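Local coordinates for cobalamin-binding protein (Desulfitobacterium hafniense, PDB 4JGI) that binds methylcobalamin and probably carries the methyl group as the corrinoid protein of a putative O-demethylase system, at residues M46-V49 against G50-F53; A199-G202 against V203-C206; I60-L63 against I64-G67; Q36-I39 against K40-Q44. One frame throughout, in Å; residues are numbered along the deposited sequence.

Contact 1 (M46-V49 against G50-F53); sequences MTKV and GERF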
loop_
_atom_site.group_PDB
_atom_site.type_symbol
_atom_site.label_atom_id
_atom_site.label_comp_id
_atom_site.label_asym_id
_atom_site.label_seq_id
_atom_site.Cartn_x
_atom_site.Cartn_y
_atom_site.Cartn_z
ATOM N N MET A 46 -4.268 -10.790 -0.242
ATOM C CA MET A 46 -3.646 -9.783 0.617
ATOM C C MET A 46 -4.636 -9.072 1.546
ATOM O O MET A 46 -4.355 -8.809 2.678
ATOM C CB MET A 46 -2.901 -8.743 -0.264
ATOM C CG MET A 46 -2.314 -7.642 0.576
ATOM S SD MET A 46 -1.004 -8.361 1.514
ATOM C CE MET A 46 0.036 -7.934 0.118
ATOM N N THR A 47 -5.796 -8.733 1.004
ATOM C CA THR A 47 -6.838 -8.182 1.801
ATOM C C THR A 47 -7.243 -9.082 2.954
ATOM O O THR A 47 -7.465 -8.645 4.096
ATOM C CB THR A 47 -7.986 -7.718 0.949
ATOM O OG1 THR A 47 -7.544 -6.649 0.092
ATOM C CG2 THR A 47 -9.128 -7.266 1.791
ATOM N N LYS A 48 -7.310 -10.353 2.658
ATOM C CA LYS A 48 -7.624 -11.363 3.689
ATOM C C LYS A 48 -6.501 -11.466 4.777
ATOM O O LYS A 48 -6.767 -11.629 5.947
ATOM C CB LYS A 48 -7.898 -12.715 2.999
ATOM C CG LYS A 48 -9.219 -12.757 2.222
ATOM C CD LYS A 48 -9.318 -14.045 1.359
ATOM C CE LYS A 48 -10.290 -13.995 0.170
ATOM N NZ LYS A 48 -11.713 -13.716 0.565
ATOM N N VAL A 49 -5.218 -11.300 4.405
ATOM C CA VAL A 49 -4.124 -11.149 5.374
ATOM C C VAL A 49 -4.405 -10.000 6.312
ATOM O O VAL A 49 -4.304 -10.172 7.539
ATOM C CB VAL A 49 -2.769 -10.978 4.682
ATOM C CG1 VAL A 49 -1.676 -10.783 5.699
ATOM C CG2 VAL A 49 -2.430 -12.243 3.879
ATOM N N GLY A 50 -4.813 -8.867 5.769
ATOM C CA GLY A 50 -5.153 -7.784 6.645
ATOM C C GLY A 50 -6.298 -8.051 7.590
ATOM O O GLY A 50 -6.220 -7.660 8.751
ATOM N N GLU A 51 -7.322 -8.739 7.093
ATOM C CA GLU A 51 -8.466 -9.079 7.942
ATOM C C GLU A 51 -8.009 -9.995 9.124
ATOM O O GLU A 51 -8.398 -9.839 10.265
ATOM C CB GLU A 51 -9.518 -9.820 7.106
ATOM C CG GLU A 51 -10.255 -8.876 6.167
ATOM C CD GLU A 51 -11.102 -9.549 5.086
ATOM O OE1 GLU A 51 -11.265 -10.798 5.066
ATOM O OE2 GLU A 51 -11.632 -8.804 4.239
ATOM N N ARG A 52 -7.116 -10.929 8.818
ATOM C CA ARG A 52 -6.540 -11.854 9.789
ATOM C C ARG A 52 -5.588 -11.246 10.810
ATOM O O ARG A 52 -5.467 -11.703 11.955
ATOM C CB ARG A 52 -5.958 -13.080 9.070
ATOM C CG ARG A 52 -6.984 -13.845 8.264
ATOM C CD ARG A 52 -6.419 -14.946 7.450
ATOM N NE ARG A 52 -6.005 -16.096 8.244
ATOM C CZ ARG A 52 -5.624 -17.253 7.647
ATOM N NH1 ARG A 52 -5.627 -17.358 6.308
ATOM N NH2 ARG A 52 -5.241 -18.292 8.359
ATOM N N PHE A 53 -4.921 -10.174 10.418
ATOM C CA PHE A 53 -4.193 -9.350 11.346
ATOM C C PHE A 53 -5.171 -8.579 12.275
ATOM O O PHE A 53 -4.915 -8.520 13.478
ATOM C CB PHE A 53 -3.305 -8.389 10.557
ATOM C CG PHE A 53 -2.561 -7.425 11.422
ATOM C CD1 PHE A 53 -1.395 -7.809 12.020
ATOM C CD2 PHE A 53 -3.069 -6.158 11.718
ATOM C CE1 PHE A 53 -0.702 -6.952 12.869
ATOM C CE2 PHE A 53 -2.406 -5.287 12.537
ATOM C CZ PHE A 53 -1.233 -5.683 13.130
#
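The carbonyl oxygen of V49 accepts the amide of F53, with N to O 2.9 Å and the donor nearly on the line of the carbonyl. The same i to i+4 pattern carries G50 N to M46 O, E51 N to T47 O and R52 N to K48 O: regular alpha-helix. E51 folds back over the preceding turn: its CG lies 3.5 Å from T47 O, and its carboxylate straddles two neighbours. OE2 comes to 3.8 Å from the methyl CG2 of T47, while OE1 rests 4.0 Å from CG of K48, whose chain runs alongside in the same direction. NZ of K48 is 5.4 Å from OE1 of E51, too far for a salt bridge, so any attraction is probably weak. With CG anti to its carbonyl carbon (chi1 -59°), R52 sets that CG 3.2 Å from K48 O before its chain bends off to salt bridges with E57 and D13. G50, lacking a side chain, lets A200 of helix 199-209 come close to the backbone. The charge of R52 is thus met beside helix 4-12 and that of E51 lies at the exposed surface, whereas M46, V49 and F53 offer helix 60-77 an apolar face.

Contact 2 (A199-G202 against V203-C206); sequences AADG and VKIC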
loop_
_atom_site.group_PDB
_atom_site.type_symbol
_atom_site.label_atom_id
_atom_site.label_comp_id
_atom_site.label_asym_id
_atom_site.label_seq_id
_atom_site.Cartn_x
_atom_site.Cartn_y
_atom_site.Cartn_z
ATOM N N ALA A 199 -1.435 -2.077 7.034
ATOM C CA ALA A 199 -0.897 -1.795 5.756
ATOM C C ALA A 199 -1.636 -2.491 4.621
ATOM O O ALA A 199 -1.761 -1.944 3.515
ATOM C CB ALA A 199 0.565 -2.169 5.696
ATOM N N ALA A 200 -2.122 -3.689 4.889
ATOM C CA ALA A 200 -2.873 -4.401 3.845
ATOM C C ALA A 200 -4.250 -3.723 3.581
ATOM O O ALA A 200 -4.654 -3.604 2.413
ATOM C CB ALA A 200 -3.018 -5.852 4.264
ATOM N N ASP A 201 -4.908 -3.292 4.661
ATOM C CA ASP A 201 -6.103 -2.477 4.491
ATOM C C ASP A 201 -5.804 -1.215 3.699
ATOM O O ASP A 201 -6.566 -0.800 2.823
ATOM C CB ASP A 201 -6.651 -2.097 5.850
ATOM C CG ASP A 201 -7.894 -1.248 5.772
ATOM O OD1 ASP A 201 -8.895 -1.774 5.268
ATOM O OD2 ASP A 201 -7.868 -0.094 6.319
ATOM N N GLY A 202 -4.631 -0.588 3.957
ATOM C CA GLY A 202 -4.282 0.610 3.201
ATOM C C GLY A 202 -4.143 0.337 1.719
ATOM O O GLY A 202 -4.560 1.154 0.855
ATOM N N VAL A 203 -3.542 -0.801 1.330
ATOM C CA VAL A 203 -3.427 -1.140 -0.078
ATOM C C VAL A 203 -4.797 -1.323 -0.707
ATOM O O VAL A 203 -5.019 -0.902 -1.849
ATOM C CB VAL A 203 -2.554 -2.366 -0.320
ATOM C CG1 VAL A 203 -2.589 -2.794 -1.753
ATOM C CG2 VAL A 203 -1.153 -2.091 0.114
ATOM N N LYS A 204 -5.670 -1.999 0.033
ATOM C CA LYS A 204 -7.089 -2.214 -0.386
ATOM C C LYS A 204 -7.731 -0.865 -0.724
ATOM O O LYS A 204 -8.365 -0.725 -1.790
ATOM C CB LYS A 204 -7.907 -2.897 0.693
ATOM C CG LYS A 204 -9.368 -3.136 0.231
ATOM C CD LYS A 204 -10.203 -3.630 1.427
ATOM C CE LYS A 204 -11.693 -3.814 1.167
ATOM N NZ LYS A 204 -12.471 -4.698 2.132
ATOM N N ILE A 205 -7.550 0.092 0.164
ATOM C CA ILE A 205 -8.075 1.461 -0.066
ATOM C C ILE A 205 -7.533 2.087 -1.328
ATOM O O ILE A 205 -8.281 2.657 -2.182
ATOM C CB ILE A 205 -7.894 2.335 1.165
ATOM C CG1 ILE A 205 -8.710 1.873 2.360
ATOM C CG2 ILE A 205 -8.128 3.811 0.831
ATOM C CD1 ILE A 205 -8.256 2.369 3.698
ATOM N N CYS A 206 -6.250 1.983 -1.513
ATOM C CA CYS A 206 -5.584 2.612 -2.607
ATOM C C CYS A 206 -5.966 1.966 -3.959
ATOM O O CYS A 206 -6.157 2.645 -4.974
ATOM C CB CYS A 206 -4.078 2.513 -2.401
ATOM S SG CYS A 206 -3.395 3.597 -1.107
#
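Four successive i to i+4 amide-to-carbonyl bonds, V203 N to A199 O through C206 N to G202 O, each 3.0 Å long, make this the opening turns of helix 199-209. D201 and I205 meet across one turn, the carboxylate OD2 of D201 lying 3.6 Å from the methyl CD1 of I205. D201 holds CG anti to its backbone N (chi1 180°), and OD2 is bonded to the amide of T197, so the aspartate ties the helix start to the chain just before it; N198 OD1 in turn accepts the D201 amide. I205 runs its CG1 3.5 Å past D201 O. K204 runs out extended from the helix, and its NZ stays 5.6 Å from OD1 of D201, too far for a salt bridge and at most a weak attraction. On the buried side V203 lays CG2 3.5 Å from A199 O and packs on F109 and M112 of helix 104-115. The small residues suit their places: A199 sits against the cofactor, its amide N bonded to O8R of methylcobalamin, and G202 adds no side chain to a buried stretch. An amide at the first turn of a helix, offered to the nucleotide tail of the cofactor, belongs to the cobalamin pocket of the Rossmann-like B12-binding domain.

Contact 3 (I60-L63 against I64-G67); sequences IGDL and IFAG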
loop_
_atom_site.group_PDB
_atom_site.type_symbol
_atom_site.label_atom_id
_atom_site.label_comp_id
_atom_site.label_asym_id
_atom_site.label_seq_id
_atom_site.Cartn_x
_atom_site.Cartn_y
_atom_site.Cartn_z
ATOM N N ILE A 60 2.623 -8.614 13.283
ATOM C CA ILE A 60 3.420 -7.755 12.390
ATOM C C ILE A 60 4.283 -8.588 11.441
ATOM O O ILE A 60 4.408 -8.272 10.260
ATOM C CB ILE A 60 4.317 -6.801 13.241
ATOM C CG1 ILE A 60 3.359 -5.844 13.941
ATOM C CG2 ILE A 60 5.371 -6.029 12.439
ATOM C CD1 ILE A 60 2.417 -5.067 13.048
ATOM N N GLY A 61 4.937 -9.625 11.956
ATOM C CA GLY A 61 5.763 -10.448 11.092
ATOM C C GLY A 61 5.007 -10.962 9.870
ATOM O O GLY A 61 5.555 -10.995 8.734
ATOM N N ASP A 62 3.744 -11.346 10.028
ATOM C CA ASP A 62 2.991 -11.859 8.903
ATOM C C ASP A 62 2.757 -10.784 7.861
ATOM O O ASP A 62 2.738 -11.081 6.699
ATOM C CB ASP A 62 1.662 -12.411 9.392
ATOM C CG ASP A 62 1.890 -13.552 10.350
ATOM O OD1 ASP A 62 2.603 -14.532 9.923
ATOM O OD2 ASP A 62 1.520 -13.489 11.538
ATOM N N LEU A 63 2.622 -9.539 8.313
ATOM C CA LEU A 63 2.501 -8.488 7.341
ATOM C C LEU A 63 3.813 -8.260 6.552
ATOM O O LEU A 63 3.763 -7.908 5.371
ATOM C CB LEU A 63 2.039 -7.194 7.946
ATOM C CG LEU A 63 0.733 -7.220 8.675
ATOM C CD1 LEU A 63 0.478 -5.831 9.270
ATOM C CD2 LEU A 63 -0.433 -7.588 7.822
ATOM N N ILE A 64 4.962 -8.351 7.229
ATOM C CA ILE A 64 6.197 -8.286 6.528
ATOM C C ILE A 64 6.283 -9.398 5.479
ATOM O O ILE A 64 6.614 -9.186 4.300
ATOM C CB ILE A 64 7.332 -8.357 7.557
ATOM C CG1 ILE A 64 7.278 -7.131 8.462
ATOM C CG2 ILE A 64 8.701 -8.485 6.822
ATOM C CD1 ILE A 64 8.226 -7.196 9.621
ATOM N N PHE A 65 5.959 -10.614 5.920
ATOM C CA PHE A 65 5.965 -11.772 5.050
ATOM C C PHE A 65 5.078 -11.621 3.825
ATOM O O PHE A 65 5.515 -11.905 2.708
ATOM C CB PHE A 65 5.601 -13.068 5.750
ATOM C CG PHE A 65 6.432 -13.426 6.990
ATOM C CD1 PHE A 65 7.690 -12.907 7.270
ATOM C CD2 PHE A 65 5.891 -14.296 7.889
ATOM C CE1 PHE A 65 8.338 -13.253 8.427
ATOM C CE2 PHE A 65 6.515 -14.637 9.032
ATOM C CZ PHE A 65 7.735 -14.076 9.328
ATOM N N ALA A 66 3.871 -11.088 4.047
ATOM C CA ALA A 66 2.953 -10.985 2.972
ATOM C C ALA A 66 3.461 -10.140 1.857
ATOM O O ALA A 66 3.280 -10.469 0.659
ATOM C CB ALA A 66 1.610 -10.447 3.478
ATOM N N GLY A 67 4.027 -8.973 2.194
ATOM C CA GLY A 67 4.569 -8.153 1.163
ATOM C C GLY A 67 5.678 -8.781 0.313
ATOM O O GLY A 67 5.727 -8.663 -0.908
#
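I60 and I64 touch lightly across one turn, CG2 to CD1 4.2 Å, whereas F65 presses hard on the backbone before it. The G61 carbonyl oxygen lies 3.1 Å above the plane of the F65 ring, offset toward its rim, and also accepts the F65 amide at 2.9 Å in a nearly straight bond (170° at the hydrogen). The ring is laid back over this oxygen because CG stands anti to the carbonyl carbon (chi1 -55°). D62 flanks the same ring, OD1 of D62 3.9 Å from CD2 of F65, its carboxylate turned 84° from the ring plane, while OD2 takes the amide of F59 just ahead of the helix. F65 and I64 are nevertheless on the exposed side. Inward the character changes: L63 and A66 are buried, and the small methyl of A66 allows a close approach to M46. The bond from G67 N to L63 O, on this buried side, is weak at 3.4 Å. I60 and L63 touch the bound methylcobalamin. Helix 60-77 thus lies between two partners, with L63 packed on V49 and F53, and I60 on F53, of helix 32-54, and both I60 and L63 on I108 of helix 104-115.

Contact 4 (Q36-I39 against K40-Q44); sequences QELI and KAFQQ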
loop_
_atom_site.group_PDB
_atom_site.type_symbol
_atom_site.label_atom_id
_atom_site.label_comp_id
_atom_site.label_asym_id
_atom_site.label_seq_id
_atom_site.Cartn_x
_atom_site.Cartn_y
_atom_site.Cartn_z
ATOM N N GLN A 36 -2.710 -12.214 -15.342
ATOM C CA GLN A 36 -3.430 -11.080 -14.746
ATOM C C GLN A 36 -4.558 -11.543 -13.805
ATOM O O GLN A 36 -4.743 -10.929 -12.773
ATOM C CB GLN A 36 -3.987 -9.985 -15.752
ATOM C CG GLN A 36 -4.331 -10.361 -17.168
ATOM C CD GLN A 36 -4.355 -9.164 -18.130
ATOM O OE1 GLN A 36 -3.298 -8.643 -18.520
ATOM N NE2 GLN A 36 -5.561 -8.744 -18.544
ATOM N N GLU A 37 -5.313 -12.598 -14.130
ATOM C CA GLU A 37 -6.338 -13.079 -13.231
ATOM C C GLU A 37 -5.760 -13.592 -11.870
ATOM O O GLU A 37 -6.331 -13.367 -10.815
ATOM C CB GLU A 37 -7.221 -14.175 -13.868
ATOM C CG GLU A 37 -8.154 -13.651 -14.970
ATOM C CD GLU A 37 -8.919 -14.707 -15.751
ATOM O OE1 GLU A 37 -8.664 -15.923 -15.549
ATOM O OE2 GLU A 37 -9.782 -14.306 -16.590
ATOM N N LEU A 38 -4.612 -14.272 -11.965
ATOM C CA LEU A 38 -3.942 -14.797 -10.816
ATOM C C LEU A 38 -3.447 -13.655 -9.921
ATOM O O LEU A 38 -3.613 -13.689 -8.702
ATOM C CB LEU A 38 -2.800 -15.730 -11.197
ATOM C CG LEU A 38 -2.145 -16.391 -9.993
ATOM C CD1 LEU A 38 -3.095 -17.210 -9.158
ATOM C CD2 LEU A 38 -0.943 -17.231 -10.448
ATOM N N ILE A 39 -2.901 -12.643 -10.541
ATOM C CA ILE A 39 -2.494 -11.430 -9.796
ATOM C C ILE A 39 -3.638 -10.834 -9.030
ATOM O O ILE A 39 -3.518 -10.548 -7.804
ATOM C CB ILE A 39 -1.886 -10.424 -10.742
ATOM C CG1 ILE A 39 -0.525 -10.952 -11.219
ATOM C CG2 ILE A 39 -1.715 -9.039 -10.084
ATOM C CD1 ILE A 39 -0.014 -10.234 -12.444
ATOM N N LYS A 40 -4.802 -10.696 -9.681
ATOM C CA LYS A 40 -5.972 -10.178 -8.983
ATOM C C LYS A 40 -6.401 -11.057 -7.804
ATOM O O LYS A 40 -6.742 -10.584 -6.714
ATOM C CB LYS A 40 -7.155 -10.003 -9.956
ATOM C CG LYS A 40 -8.401 -9.360 -9.379
ATOM C CD LYS A 40 -8.661 -7.858 -9.701
ATOM C CE LYS A 40 -9.956 -7.352 -9.005
ATOM N NZ LYS A 40 -10.661 -6.070 -9.450
ATOM N N ALA A 41 -6.324 -12.372 -7.988
ATOM C CA ALA A 41 -6.635 -13.259 -6.910
ATOM C C ALA A 41 -5.669 -13.121 -5.717
ATOM O O ALA A 41 -6.077 -13.163 -4.560
ATOM C CB ALA A 41 -6.649 -14.699 -7.399
ATOM N N PHE A 42 -4.362 -13.014 -6.019
ATOM C CA PHE A 42 -3.425 -12.745 -4.970
ATOM C C PHE A 42 -3.652 -11.431 -4.240
ATOM O O PHE A 42 -3.527 -11.334 -2.983
ATOM C CB PHE A 42 -1.992 -12.866 -5.508
ATOM C CG PHE A 42 -1.546 -14.253 -5.854
ATOM C CD1 PHE A 42 -2.046 -15.397 -5.226
ATOM C CD2 PHE A 42 -0.473 -14.392 -6.765
ATOM C CE1 PHE A 42 -1.529 -16.694 -5.508
ATOM C CE2 PHE A 42 0.058 -15.658 -7.028
ATOM C CZ PHE A 42 -0.498 -16.793 -6.434
ATOM N N GLN A 43 -4.059 -10.433 -4.953
ATOM C CA GLN A 43 -4.377 -9.119 -4.343
ATOM C C GLN A 43 -5.591 -9.256 -3.382
ATOM O O GLN A 43 -5.665 -8.644 -2.333
ATOM C CB GLN A 43 -4.573 -8.072 -5.477
ATOM C CG GLN A 43 -3.278 -7.709 -6.155
ATOM C CD GLN A 43 -3.349 -6.716 -7.288
ATOM O OE1 GLN A 43 -2.288 -6.320 -7.859
ATOM N NE2 GLN A 43 -4.532 -6.334 -7.635
ATOM N N GLN A 44 -6.591 -10.056 -3.752
ATOM C CA GLN A 44 -7.696 -10.307 -2.918
ATOM C C GLN A 44 -7.224 -11.046 -1.699
ATOM O O GLN A 44 -7.683 -10.790 -0.579
ATOM C CB GLN A 44 -8.704 -11.077 -3.727
ATOM C CG GLN A 44 -9.484 -12.131 -2.965
ATOM C CD GLN A 44 -10.460 -12.892 -3.873
ATOM O OE1 GLN A 44 -10.490 -12.671 -5.099
ATOM N NE2 GLN A 44 -11.241 -13.798 -3.283
#
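Within helix 32-54, a helix of the N-terminal B12-binding region, L38 and F42 form an i to i+4 CH-pi contact. CD1 of L38 stands over one face of the F42 ring, 4.0 Å from the ring centroid and 20° off the normal, displaced toward the rim. CG of L38 approaches CE2 of F42 at 3.8 Å, so the branch point as well as the methyl covers that face. L38 turns CG opposite its own amide nitrogen (chi1 -175°), which carries the isobutyl group to the ring, and the two side chains meet obliquely. The F42 amide is bonded to L38 O at 2.9 Å, fixing the turn that brings the two together. One residue on, I39 and Q43 lie side by side: the methyl CG2 of I39 touches OE1 of Q43 at 3.6 Å, and CG of Q43 passes 3.3 Å from I39 O. Leucine and phenylalanine suit the inner face, where F42 reaches V22 and V23 of helix 16-29 and L70 and A73 of helix 60-77, while I39 packs on M74 and L77. Replacing this phenylalanine by alanine would probably open a gap between the helices and leave the L38 methyl without its ring. K40 and E37, by contrast, carry their charges on exposed positions. Backbone hydrogen bonds thus fix the turn, and the L38-F42 side-chain contact adds dispersion and CH-pi packing on its buried side.

Contacts 4 and 1 follow one another along helix 32-54, their centres 15 Å apart; of these two, contact 1 is the nearer to the cofactor, the side chain of F53 lying about 5 Å from it. Contact 1 is the meeting place: F53 CE1 lies 3.6 Å from I60 CD1 of contact 3, and on another side G50 CA is 3.7 Å from CB of A200 in contact 2. Contacts 2 and 3 do not touch, their nearest atoms being about 5 Å apart, yet both border methylcobalamin, with the side chains of A199 and L63 each about 3 Å from it. Contact 4 packs the helical region away from the site. Contact 1 thus joins that region to the Rossmann-like domain beside the pocket.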